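Local coordinates for galectin (Ovis aries, PDB 6N44), which binds beta-D-galactose, is probably a carbohydrate-binding lectin more broadly, and has anti-parasitic activity in sheep, at residues 55-65 against 73-84. Residues are numbered along the deposited sequence; the frame is centred on the assembly and turned at random.
Sequences RFWYCDGIVVM and WGKEQKLHTEAF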
loop_
_atom_site.group_PDB
_atom_site.type_symbol
_atom_site.label_atom_id
_atom_site.label_comp_id
_atom_site.label_asym_id
_atom_site.label_seq_id
_atom_site.Cartn_x
_atom_site.Cartn_y
_atom_site.Cartn_z
ATOM N N ARG A 55 13.780 -11.244 4.958
ATOM C CA ARG A 55 14.937 -10.416 4.646
ATOM C C ARG A 55 15.029 -10.268 3.137
ATOM O O ARG A 55 14.967 -11.261 2.402
ATOM C CB ARG A 55 16.249 -11.010 5.195
ATOM C CG ARG A 55 17.509 -10.385 4.559
ATOM C CD ARG A 55 18.834 -10.778 5.263
ATOM N NE ARG A 55 18.886 -10.237 6.614
ATOM C CZ ARG A 55 19.902 -10.402 7.456
ATOM N NH1 ARG A 55 20.975 -11.095 7.090
ATOM N NH2 ARG A 55 19.843 -9.860 8.664
ATOM N N PHE A 56 15.188 -9.035 2.689
ATOM C CA PHE A 56 15.421 -8.689 1.294
ATOM C C PHE A 56 16.828 -8.128 1.201
ATOM O O PHE A 56 17.159 -7.169 1.907
ATOM C CB PHE A 56 14.393 -7.652 0.808
ATOM C CG PHE A 56 14.643 -7.118 -0.603
ATOM C CD1 PHE A 56 14.023 -7.693 -1.704
ATOM C CD2 PHE A 56 15.454 -6.010 -0.813
ATOM C CE1 PHE A 56 14.228 -7.190 -3.004
ATOM C CE2 PHE A 56 15.661 -5.496 -2.106
ATOM C CZ PHE A 56 15.039 -6.091 -3.201
ATOM N N TRP A 57 17.640 -8.712 0.326
ATOM C CA TRP A 57 19.052 -8.376 0.207
ATOM C C TRP A 57 19.385 -8.156 -1.255
ATOM O O TRP A 57 18.997 -8.953 -2.114
ATOM C CB TRP A 57 19.929 -9.492 0.789
ATOM C CG TRP A 57 21.416 -9.247 0.662
ATOM C CD1 TRP A 57 22.219 -8.599 1.558
ATOM C CD2 TRP A 57 22.270 -9.661 -0.414
ATOM N NE1 TRP A 57 23.517 -8.578 1.104
ATOM C CE2 TRP A 57 23.574 -9.217 -0.107
ATOM C CE3 TRP A 57 22.057 -10.354 -1.612
ATOM C CZ2 TRP A 57 24.668 -9.463 -0.940
ATOM C CZ3 TRP A 57 23.149 -10.590 -2.450
ATOM C CH2 TRP A 57 24.438 -10.149 -2.103
ATOM N N TYR A 58 20.092 -7.080 -1.545
ATOM C CA TYR A 58 20.435 -6.766 -2.919
ATOM C C TYR A 58 21.892 -6.368 -2.983
ATOM O O TYR A 58 22.367 -5.601 -2.146
ATOM C CB TYR A 58 19.592 -5.618 -3.520
ATOM C CG TYR A 58 20.200 -5.164 -4.837
ATOM C CD1 TYR A 58 19.951 -5.865 -6.010
ATOM C CD2 TYR A 58 21.076 -4.083 -4.892
ATOM C CE1 TYR A 58 20.533 -5.485 -7.211
ATOM C CE2 TYR A 58 21.667 -3.698 -6.085
ATOM C CZ TYR A 58 21.394 -4.403 -7.241
ATOM O OH TYR A 58 21.974 -4.023 -8.436
ATOM N N CYS A 59 22.584 -6.864 -4.003
ATOM C CA CYS A 59 23.925 -6.383 -4.302
ATOM C C CYS A 59 24.273 -6.816 -5.714
ATOM O O CYS A 59 24.069 -7.983 -6.066
ATOM C CB CYS A 59 24.948 -6.930 -3.308
ATOM S SG CYS A 59 26.638 -6.323 -3.570
ATOM N N ASP A 60 24.738 -5.866 -6.522
ATOM C CA ASP A 60 25.377 -6.150 -7.811
ATOM C C ASP A 60 24.509 -7.047 -8.701
ATOM O O ASP A 60 24.920 -8.126 -9.139
ATOM C CB ASP A 60 26.756 -6.775 -7.584
ATOM C CG ASP A 60 27.538 -6.934 -8.873
ATOM O OD1 ASP A 60 28.283 -7.925 -9.000
ATOM O OD2 ASP A 60 27.393 -6.067 -9.757
ATOM N N GLY A 61 23.278 -6.588 -8.946
ATOM C CA GLY A 61 22.360 -7.258 -9.842
ATOM C C GLY A 61 21.629 -8.464 -9.288
ATOM O O GLY A 61 20.902 -9.121 -10.043
ATOM N N ILE A 62 21.775 -8.778 -8.002
ATOM C CA ILE A 62 21.257 -10.018 -7.440
ATOM C C ILE A 62 20.401 -9.709 -6.213
ATOM O O ILE A 62 20.833 -8.987 -5.312
ATOM C CB ILE A 62 22.405 -10.979 -7.082
ATOM C CG1 ILE A 62 23.127 -11.422 -8.360
ATOM C CG2 ILE A 62 21.903 -12.169 -6.298
ATOM C CD1 ILE A 62 24.189 -12.436 -8.109
ATOM N N VAL A 63 19.186 -10.256 -6.182
ATOM C CA VAL A 63 18.313 -10.194 -5.015
ATOM C C VAL A 63 18.310 -11.565 -4.357
ATOM O O VAL A 63 18.071 -12.578 -5.025
ATOM C CB VAL A 63 16.875 -9.788 -5.400
ATOM C CG1 VAL A 63 15.915 -10.076 -4.248
ATOM C CG2 VAL A 63 16.790 -8.324 -5.853
ATOM N N VAL A 64 18.534 -11.606 -3.048
ATOM C CA VAL A 64 18.307 -12.816 -2.268
ATOM C C VAL A 64 17.268 -12.514 -1.192
ATOM O O VAL A 64 17.386 -11.514 -0.473
ATOM C CB VAL A 64 19.610 -13.347 -1.643
ATOM C CG1 VAL A 64 19.323 -14.615 -0.839
ATOM C CG2 VAL A 64 20.646 -13.610 -2.733
ATOM N N MET A 65 16.256 -13.372 -1.080
ATOM C CA MET A 65 15.253 -13.264 -0.027
ATOM C C MET A 65 15.209 -14.560 0.765
ATOM O O MET A 65 15.299 -15.645 0.189
ATOM C CB MET A 65 13.873 -12.951 -0.604
ATOM C CG MET A 65 13.842 -11.620 -1.379
ATOM S SD MET A 65 12.311 -11.368 -2.285
ATOM C CE MET A 65 12.537 -12.443 -3.707
ATOM N N TRP A 73 18.537 -20.180 8.762
ATOM C CA TRP A 73 18.122 -19.611 7.486
ATOM C C TRP A 73 17.575 -20.716 6.591
ATOM O O TRP A 73 18.091 -21.835 6.583
ATOM C CB TRP A 73 19.283 -18.897 6.777
ATOM C CG TRP A 73 19.651 -17.567 7.363
ATOM C CD1 TRP A 73 20.741 -17.286 8.136
ATOM C CD2 TRP A 73 18.925 -16.331 7.232
ATOM N NE1 TRP A 73 20.747 -15.957 8.487
ATOM C CE2 TRP A 73 19.640 -15.349 7.953
ATOM C CE3 TRP A 73 17.745 -15.961 6.573
ATOM C CZ2 TRP A 73 19.211 -14.020 8.042
ATOM C CZ3 TRP A 73 17.316 -14.637 6.661
ATOM C CH2 TRP A 73 18.054 -13.683 7.391
ATOM N N GLY A 74 16.523 -20.399 5.839
ATOM C CA GLY A 74 15.873 -21.352 4.965
ATOM C C GLY A 74 16.450 -21.376 3.563
ATOM O O GLY A 74 17.580 -20.953 3.312
ATOM N N LYS A 75 15.645 -21.883 2.630
ATOM C CA LYS A 75 16.046 -21.962 1.230
ATOM C C LYS A 75 15.897 -20.592 0.563
ATOM O O LYS A 75 14.808 -20.012 0.564
ATOM C CB LYS A 75 15.197 -23.012 0.516
ATOM C CG LYS A 75 15.430 -23.082 -0.990
ATOM C CD LYS A 75 14.904 -24.397 -1.574
ATOM C CE LYS A 75 15.481 -24.680 -2.959
ATOM N NZ LYS A 75 14.838 -23.838 -4.012
ATOM N N GLU A 76 16.985 -20.085 -0.010
ATOM C CA GLU A 76 16.975 -18.765 -0.630
ATOM C C GLU A 76 16.049 -18.726 -1.838
ATOM O O GLU A 76 15.986 -19.670 -2.628
ATOM C CB GLU A 76 18.382 -18.370 -1.100
ATOM C CG GLU A 76 19.412 -18.254 -0.027
ATOM C CD GLU A 76 20.740 -17.766 -0.572
ATOM O OE1 GLU A 76 20.996 -17.946 -1.788
ATOM O OE2 GLU A 76 21.523 -17.194 0.214
ATOM N N GLN A 77 15.355 -17.602 -1.997
ATOM C CA GLN A 77 14.733 -17.236 -3.262
ATOM C C GLN A 77 15.636 -16.176 -3.885
ATOM O O GLN A 77 15.784 -15.082 -3.334
ATOM C CB GLN A 77 13.304 -16.723 -3.061
ATOM C CG GLN A 77 12.604 -16.410 -4.391
ATOM C CD GLN A 77 11.175 -15.884 -4.236
ATOM O OE1 GLN A 77 10.516 -16.085 -3.206
ATOM N NE2 GLN A 77 10.698 -15.201 -5.265
ATOM N N LYS A 78 16.261 -16.505 -5.022
ATOM C CA LYS A 78 17.304 -15.668 -5.603
ATOM C C LYS A 78 16.973 -15.314 -7.045
ATOM O O LYS A 78 16.531 -16.176 -7.805
ATOM C CB LYS A 78 18.670 -16.369 -5.550
ATOM C CG LYS A 78 19.703 -15.719 -6.451
ATOM C CD LYS A 78 20.993 -16.537 -6.556
ATOM C CE LYS A 78 21.799 -16.484 -5.270
ATOM N NZ LYS A 78 23.247 -16.790 -5.503
ATOM N N LEU A 79 17.212 -14.056 -7.435
ATOM C CA LEU A 79 16.937 -13.644 -8.807
ATOM C C LEU A 79 17.878 -12.526 -9.226
ATOM O O LEU A 79 18.587 -11.933 -8.408
ATOM C CB LEU A 79 15.483 -13.187 -8.988
ATOM C CG LEU A 79 15.117 -11.926 -8.207
ATOM C CD1 LEU A 79 14.141 -11.057 -8.990
ATOM C CD2 LEU A 79 14.527 -12.326 -6.874
ATOM N N HIS A 80 17.867 -12.243 -10.527
ATOM C CA HIS A 80 18.618 -11.150 -11.125
ATOM C C HIS A 80 17.676 -10.008 -11.476
ATOM O O HIS A 80 16.549 -10.235 -11.923
ATOM C CB HIS A 80 19.348 -11.598 -12.396
ATOM C CG HIS A 80 20.347 -12.689 -12.170
ATOM N ND1 HIS A 80 21.707 -12.477 -12.232
ATOM C CD2 HIS A 80 20.184 -14.004 -11.889
ATOM C CE1 HIS A 80 22.338 -13.614 -12.000
ATOM N NE2 HIS A 80 21.436 -14.556 -11.788
ATOM N N THR A 81 18.142 -8.779 -11.283
ATOM C CA THR A 81 17.369 -7.620 -11.688
ATOM C C THR A 81 18.326 -6.497 -12.036
ATOM O O THR A 81 19.437 -6.416 -11.504
ATOM C CB THR A 81 16.384 -7.161 -10.596
ATOM O OG1 THR A 81 15.701 -5.984 -11.038
ATOM C CG2 THR A 81 17.119 -6.840 -9.309
ATOM N N GLU A 82 17.884 -5.638 -12.945
ATOM C CA GLU A 82 18.606 -4.432 -13.308
ATOM C C GLU A 82 17.973 -3.186 -12.705
ATOM O O GLU A 82 18.351 -2.070 -13.076
ATOM C CB GLU A 82 18.679 -4.316 -14.830
ATOM C CG GLU A 82 19.592 -5.355 -15.455
ATOM C CD GLU A 82 21.034 -5.226 -14.965
ATOM O OE1 GLU A 82 21.715 -4.248 -15.357
ATOM O OE2 GLU A 82 21.489 -6.092 -14.181
ATOM N N ALA A 83 17.039 -3.360 -11.765
ATOM C CA ALA A 83 16.234 -2.246 -11.269
ATOM C C ALA A 83 17.054 -1.199 -10.516
ATOM O O ALA A 83 16.712 -0.012 -10.550
ATOM C CB ALA A 83 15.117 -2.771 -10.367
ATOM N N PHE A 84 18.106 -1.600 -9.812
ATOM C CA PHE A 84 18.874 -0.683 -8.962
ATOM C C PHE A 84 20.084 -0.173 -9.731
ATOM O O PHE A 84 21.101 -0.856 -9.810
ATOM C CB PHE A 84 19.333 -1.372 -7.685
ATOM C CG PHE A 84 18.234 -1.909 -6.854
ATOM C CD1 PHE A 84 17.544 -1.077 -5.979
ATOM C CD2 PHE A 84 17.893 -3.254 -6.922
ATOM C CE1 PHE A 84 16.535 -1.585 -5.183
ATOM C CE2 PHE A 84 16.895 -3.767 -6.132
ATOM C CZ PHE A 84 16.203 -2.934 -5.256
HETATM O O HOH W 1 19.922 -3.861 -10.200
HETATM O O HOH W 2 21.155 -8.899 -13.001
#
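Between V63 and L79 the backbones exchange two hydrogen bonds, V63 N to L79 O at 2.9 Å and the reverse, and M65 and Q77 do the same. The segments 62-65 and 77-80 run at 166° to each other, hence antiparallel; they belong to the hairpin of strands 62-69 and 72-80, at one end of the six-stranded sheet of the galectin sandwich. A further bond, T81 N to G61 O at 3.0 Å, carries the pairing on to the turn.

Y58 OH holds the type I' turn from C59 to I62 by accepting from G61 N at 2.9 Å. Y58 OH is also hydrogen-bonded, at 2.7 Å, to the oxygen of a water that donates to T81 O and accepts from F84 N, tying the turn to the chain leaving the hairpin. F84 CD2 sits over the centre of the Y58 ring, 3.4 Å from Y58 CD1, with ring planes at 39°; F84 CZ meets the edge of F56.

Toward the second sheet, V63 and L79 project together from the same side of their own sheet, and L79 CD2 touches both V63 CG1 and M65 CE. Q77, extended with CG anti to its N, passes M65 CE and sends NE2 to Q112 O on that second sheet.

The other face carries V64, whose CG1 abuts the E76 carboxylate. R55 and E76, with N66, form the beta-D-galactose site, which holds no galactose in this chain. W73 CZ2 stands over one face of the R55 guanidinium, near its rim, with the planes tilted 46° apart, while D41 takes NE in a salt bridge; W73 CZ2 comes 3.5 Å from R55 NH1.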